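Local coordinates for protein eukaryotic translation initiation factor 2A (Schizosaccharomyces pombe, PDB 3WJ9) that probably directs the binding of methionyl-tRNAi to 40S ribosomal subunits in a codon-dependent manner during early translation of a few specific mRNAs, at residues A40-G46 with Q403-R409; N145-F149 with K162-I168. One frame throughout, in Å; residues are numbered along the deposited sequence.

Contact 1: A40-G46 with Q403-R409; sequences ACYSPNG and QAFWRPR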
# COMPACT_ATOMS: atom_id res chain seq x y z
N ALA A 40 12.24 3.42 6.08
CA ALA A 40 12.78 3.11 4.76
C ALA A 40 11.68 2.68 3.78
O ALA A 40 10.63 2.20 4.20
CB ALA A 40 13.83 2.02 4.86
N CYS A 41 11.93 2.86 2.49
CA CYS A 41 10.98 2.45 1.45
C CYS A 41 11.58 2.43 0.04
O CYS A 41 12.61 3.05 -0.22
CB CYS A 41 9.76 3.38 1.47
SG CYS A 41 10.10 5.10 1.03
N TYR A 42 10.91 1.71 -0.86
CA TYR A 42 11.27 1.68 -2.28
C TYR A 42 10.30 2.53 -3.10
O TYR A 42 9.14 2.71 -2.72
CB TYR A 42 11.26 0.25 -2.83
CG TYR A 42 12.50 -0.58 -2.54
CD1 TYR A 42 13.71 -0.30 -3.16
CD2 TYR A 42 12.44 -1.67 -1.69
CE1 TYR A 42 14.84 -1.07 -2.91
CE2 TYR A 42 13.56 -2.44 -1.43
CZ TYR A 42 14.75 -2.13 -2.04
OH TYR A 42 15.86 -2.90 -1.79
N SER A 43 10.78 3.05 -4.23
CA SER A 43 9.89 3.64 -5.22
C SER A 43 9.11 2.51 -5.89
O SER A 43 9.62 1.40 -5.99
CB SER A 43 10.69 4.45 -6.25
OG SER A 43 11.66 3.66 -6.90
N PRO A 44 7.86 2.79 -6.31
CA PRO A 44 6.96 1.77 -6.86
C PRO A 44 7.59 0.87 -7.92
O PRO A 44 7.21 -0.29 -8.05
CB PRO A 44 5.82 2.60 -7.46
CG PRO A 44 5.79 3.83 -6.62
CD PRO A 44 7.23 4.12 -6.29
N ASN A 45 8.54 1.42 -8.68
CA ASN A 45 9.26 0.67 -9.70
C ASN A 45 10.60 0.13 -9.20
O ASN A 45 11.33 -0.51 -9.95
CB ASN A 45 9.47 1.54 -10.94
CG ASN A 45 9.83 2.97 -10.60
OD1 ASN A 45 9.25 3.57 -9.69
ND2 ASN A 45 10.79 3.53 -11.33
N GLY A 46 10.92 0.41 -7.94
CA GLY A 46 12.11 -0.11 -7.32
C GLY A 46 13.43 0.40 -7.88
O GLY A 46 14.47 -0.22 -7.69
N GLN A 403 11.72 -3.60 9.45
CA GLN A 403 11.08 -3.92 8.18
C GLN A 403 12.02 -4.65 7.24
O GLN A 403 13.25 -4.58 7.36
CB GLN A 403 10.55 -2.65 7.50
CG GLN A 403 11.53 -1.48 7.46
CD GLN A 403 10.84 -0.13 7.39
OE1 GLN A 403 10.10 0.26 8.30
NE2 GLN A 403 11.08 0.59 6.31
N ALA A 404 11.42 -5.36 6.29
CA ALA A 404 12.15 -6.13 5.29
C ALA A 404 11.23 -6.36 4.10
O ALA A 404 10.16 -6.96 4.25
CB ALA A 404 12.63 -7.45 5.87
N PHE A 405 11.63 -5.90 2.92
CA PHE A 405 10.74 -5.94 1.76
C PHE A 405 11.50 -6.05 0.44
O PHE A 405 12.62 -5.55 0.31
CB PHE A 405 9.85 -4.69 1.74
CG PHE A 405 10.55 -3.44 2.18
CD1 PHE A 405 11.36 -2.73 1.30
CD2 PHE A 405 10.40 -2.95 3.47
CE1 PHE A 405 12.01 -1.58 1.70
CE2 PHE A 405 11.04 -1.79 3.87
CZ PHE A 405 11.85 -1.11 2.99
N TRP A 406 10.87 -6.71 -0.53
CA TRP A 406 11.43 -6.86 -1.87
C TRP A 406 11.59 -5.52 -2.58
O TRP A 406 10.83 -4.58 -2.34
CB TRP A 406 10.55 -7.77 -2.72
CG TRP A 406 10.50 -9.19 -2.28
CD1 TRP A 406 9.44 -9.85 -1.73
CD2 TRP A 406 11.56 -10.15 -2.38
NE1 TRP A 406 9.78 -11.16 -1.47
CE2 TRP A 406 11.08 -11.36 -1.86
CE3 TRP A 406 12.88 -10.09 -2.84
CZ2 TRP A 406 11.86 -12.52 -1.79
CZ3 TRP A 406 13.65 -11.24 -2.78
CH2 TRP A 406 13.14 -12.43 -2.26
N ARG A 407 12.58 -5.45 -3.47
CA ARG A 407 12.68 -4.33 -4.39
C ARG A 407 11.78 -4.61 -5.59
O ARG A 407 12.08 -5.50 -6.39
CB ARG A 407 14.13 -4.12 -4.84
CG ARG A 407 14.29 -3.02 -5.87
CD ARG A 407 15.61 -3.16 -6.61
NE ARG A 407 15.71 -4.43 -7.31
CZ ARG A 407 16.71 -4.76 -8.12
NH1 ARG A 407 17.69 -3.89 -8.34
NH2 ARG A 407 16.72 -5.94 -8.72
N PRO A 408 10.68 -3.86 -5.71
CA PRO A 408 9.66 -4.12 -6.73
C PRO A 408 10.14 -3.87 -8.16
O PRO A 408 10.76 -2.84 -8.42
CB PRO A 408 8.55 -3.13 -6.36
CG PRO A 408 9.25 -2.02 -5.67
CD PRO A 408 10.37 -2.66 -4.91
N ARG A 409 9.87 -4.81 -9.05
CA ARG A 409 10.21 -4.66 -10.47
C ARG A 409 8.94 -4.80 -11.31
O ARG A 409 8.07 -5.60 -10.98
CB ARG A 409 11.25 -5.69 -10.91
CG ARG A 409 12.41 -5.90 -9.94
CD ARG A 409 13.11 -4.60 -9.57
NE ARG A 409 13.82 -3.99 -10.69
CZ ARG A 409 14.42 -2.81 -10.63
NH1 ARG A 409 14.39 -2.10 -9.51
NH2 ARG A 409 15.05 -2.33 -11.69

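Contact 2: N145-F149 with K162-I168; sequences NEVHF and KLRVEGI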
# COMPACT_ATOMS: atom_id res chain seq x y z
N ASN A 145 -14.65 19.36 3.01
CA ASN A 145 -15.70 19.78 2.09
C ASN A 145 -15.11 20.23 0.77
O ASN A 145 -15.65 21.12 0.12
CB ASN A 145 -16.53 20.90 2.71
CG ASN A 145 -17.06 20.55 4.08
OD1 ASN A 145 -17.46 19.42 4.34
ND2 ASN A 145 -17.06 21.53 4.98
N GLU A 146 -14.01 19.61 0.37
CA GLU A 146 -13.43 19.91 -0.94
C GLU A 146 -12.25 18.97 -1.22
O GLU A 146 -11.63 18.44 -0.30
CB GLU A 146 -13.20 21.42 -1.03
CG GLU A 146 -12.68 21.91 -2.34
CD GLU A 146 -12.53 23.40 -2.36
OE1 GLU A 146 -12.78 24.05 -1.33
OE2 GLU A 146 -12.16 23.93 -3.43
N VAL A 147 -11.94 18.77 -2.50
CA VAL A 147 -10.82 17.92 -2.91
C VAL A 147 -10.07 18.72 -3.97
O VAL A 147 -10.66 19.18 -4.94
CB VAL A 147 -11.18 16.52 -3.47
CG1 VAL A 147 -10.04 15.96 -4.30
CG2 VAL A 147 -11.54 15.58 -2.33
N HIS A 148 -8.76 18.89 -3.77
CA HIS A 148 -7.94 19.66 -4.70
C HIS A 148 -7.13 18.78 -5.64
O HIS A 148 -6.67 17.70 -5.27
CB HIS A 148 -6.99 20.58 -3.93
CG HIS A 148 -7.68 21.62 -3.11
ND1 HIS A 148 -9.04 21.84 -3.18
CD2 HIS A 148 -7.21 22.51 -2.20
CE1 HIS A 148 -9.37 22.82 -2.35
NE2 HIS A 148 -8.28 23.24 -1.75
N PHE A 149 -6.97 19.25 -6.88
CA PHE A 149 -6.15 18.56 -7.87
C PHE A 149 -5.00 19.46 -8.31
O PHE A 149 -5.15 20.68 -8.37
CB PHE A 149 -6.99 18.15 -9.08
CG PHE A 149 -8.03 17.12 -8.77
CD1 PHE A 149 -9.25 17.48 -8.22
CD2 PHE A 149 -7.80 15.78 -9.04
CE1 PHE A 149 -10.21 16.54 -7.94
CE2 PHE A 149 -8.76 14.83 -8.76
CZ PHE A 149 -9.97 15.21 -8.20
N LYS A 162 -10.68 21.72 -8.76
CA LYS A 162 -11.30 21.45 -7.46
C LYS A 162 -12.56 20.62 -7.66
O LYS A 162 -13.10 20.57 -8.76
CB LYS A 162 -11.62 22.75 -6.73
CG LYS A 162 -10.49 23.77 -6.72
CD LYS A 162 -10.91 25.07 -6.07
CE LYS A 162 -9.88 26.16 -6.30
NZ LYS A 162 -9.86 26.60 -7.73
N LEU A 163 -13.04 19.97 -6.60
CA LEU A 163 -14.25 19.15 -6.73
C LEU A 163 -15.46 19.82 -6.10
O LEU A 163 -15.37 20.43 -5.03
CB LEU A 163 -14.03 17.77 -6.12
CG LEU A 163 -15.05 16.74 -6.62
CD1 LEU A 163 -15.04 16.69 -8.14
CD2 LEU A 163 -14.78 15.36 -6.04
N ARG A 164 -16.60 19.69 -6.77
CA ARG A 164 -17.83 20.36 -6.40
C ARG A 164 -18.42 19.92 -5.07
O ARG A 164 -18.75 20.75 -4.22
CB ARG A 164 -18.88 20.15 -7.50
CG ARG A 164 -18.48 20.65 -8.87
CD ARG A 164 -18.38 22.16 -8.93
NE ARG A 164 -17.99 22.62 -10.26
CZ ARG A 164 -18.84 22.81 -11.26
NH1 ARG A 164 -20.13 22.59 -11.09
NH2 ARG A 164 -18.39 23.23 -12.44
N VAL A 165 -18.57 18.61 -4.89
CA VAL A 165 -19.36 18.06 -3.80
C VAL A 165 -18.88 18.49 -2.41
O VAL A 165 -17.71 18.81 -2.21
CB VAL A 165 -19.41 16.51 -3.86
CG1 VAL A 165 -19.75 16.06 -5.28
CG2 VAL A 165 -18.08 15.92 -3.43
N GLU A 166 -19.81 18.49 -1.45
CA GLU A 166 -19.57 19.04 -0.12
C GLU A 166 -19.59 17.95 0.95
O GLU A 166 -20.25 16.93 0.80
CB GLU A 166 -20.61 20.12 0.19
CG GLU A 166 -20.66 20.61 1.63
CD GLU A 166 -21.29 21.98 1.78
OE1 GLU A 166 -21.61 22.60 0.74
OE2 GLU A 166 -21.49 22.43 2.93
N GLY A 167 -18.84 18.18 2.03
CA GLY A 167 -18.85 17.28 3.17
C GLY A 167 -18.09 16.00 2.90
O GLY A 167 -18.50 14.93 3.33
N ILE A 168 -16.98 16.12 2.18
CA ILE A 168 -16.13 14.97 1.89
C ILE A 168 -15.32 14.53 3.10
O ILE A 168 -14.55 15.32 3.65
CB ILE A 168 -15.13 15.26 0.76
CG1 ILE A 168 -15.86 15.54 -0.56
CG2 ILE A 168 -14.14 14.11 0.61
CD1 ILE A 168 -15.03 16.35 -1.55

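Contact 1: A40-G46 with Q403-R409
Tyr42 and Phe405 reach each other through different first torsions. In Tyr42, CG lies beside the backbone N and opposite the carbonyl carbon (chi1 -81°), whereas CG of Phe405 sits between N and the carbonyl carbon (chi1 38°), which turns the edge of its ring to Tyr42 CD2. The rings meet rim to rim with planes 85° apart, Tyr42 CD2 lying 3.4 Å from Phe405 CD1. Arg407 takes one face of the tyrosine: its CA makes a CH-pi contact 3.8 Å from the centroid of the Tyr42 ring, and its CB approaches Tyr42 CZ at 3.5 Å. Proline suits the next position because its ring is compact and apolar; Pro408 CD rests 3.7 Å from Tyr42 CB. With an alanine here in place of Tyr42, Arg407 would probably lose the ring beneath its aliphatic part, and a gap would be likely to open beside Phe405.

Further back along strand 37-42 the small Ala40 admits the tip of Phe405, its CB 4.1 Å from Phe405 CZ. Just past that strand, Ser43 to Gly46 form a type I turn; Gly46 has a positive phi, and a CB would run into Pro408 O.

Segments 40-42 and 403-406, on edge strands 37-42 and 401-406, run almost parallel, the packing of the innermost strands of adjacent beta-propeller blades, one of which pairs 401-406 with the N-terminal strand 6-11. Gln6 gives Tyr42 OH a hydrogen-bond partner, and Glu63 forms a salt bridge with Arg407. Cys41 instead packs on strand 76-81, while Phe405 touches strand 358-361.

Contact 2: N145-F149 with K162-I168
Lys162 faces His148 as an antiparallel, non-hydrogen-bonded pair, with CA atoms 4.7 Å apart and both side chains on the same face of the sheet. The lysine's methylenes pass obliquely by the carboxylate of Glu146, which reaches them because CG is anti to the backbone N (chi1 -177°) and the chain stays extended beyond it. The charged ends do not meet: Lys162 NZ is 5.6 Å from Glu146 OE2, so any attraction is probably long-range. A long, flexible lysine suits this exposed edge, where its alkyl part packs and its amine can face water.

Leu163 turns to the opposite, buried side. Its N gives a weak, bent hydrogen bond to Val147 O (3.0 Å, 132° at the hydrogen), and its CB lies 4.1 Å from Val147 CB and, at the edge of the Phe149 ring, 4.4 Å from Phe149 CE1. The chain then bows away, and Val165 packs on Arg196 and Tyr198 of strand 193-199. Glu166 comes back alongside Asn145, with Glu166 CG 4.3 Å from Asn145 CB. Gly167 and Asn145 both have positive phi, a conformation that glycine, and asparagine more readily than most residues, can adopt. Ile168 points inward again, crossing Val147 at about a right angle, its CD1 3.7 Å from Val147 CG2. Leu142 and Val183 extend this apolar layer.

Pairing of strand 146-151 with the short edge strand 161-162, followed by a connection to the first strand of the next sheet, 170-173, is the outer part of a four-stranded beta-propeller blade and its passage into the next blade.

How the contacts relate
Both contacts belong to the beta-propeller that forms the N-terminal part of the factor, but they do different jobs. Contact 1 packs the C-terminal strand 401-406 of this propeller, which closes the ring by pairing with strand 6-11, against strand 37-42 of the next blade; contact 2 is local, following the chain out of one blade and into the next. Along the chain, 145-149 and 162-168 are nested inside the long loop closed by contact 1. The two lie on opposite sides of the chain's centre, contact 1 about 11 Å from it and contact 2 about 24 Å. Their own centres are about 32 Å apart and their nearest atoms about 18 Å.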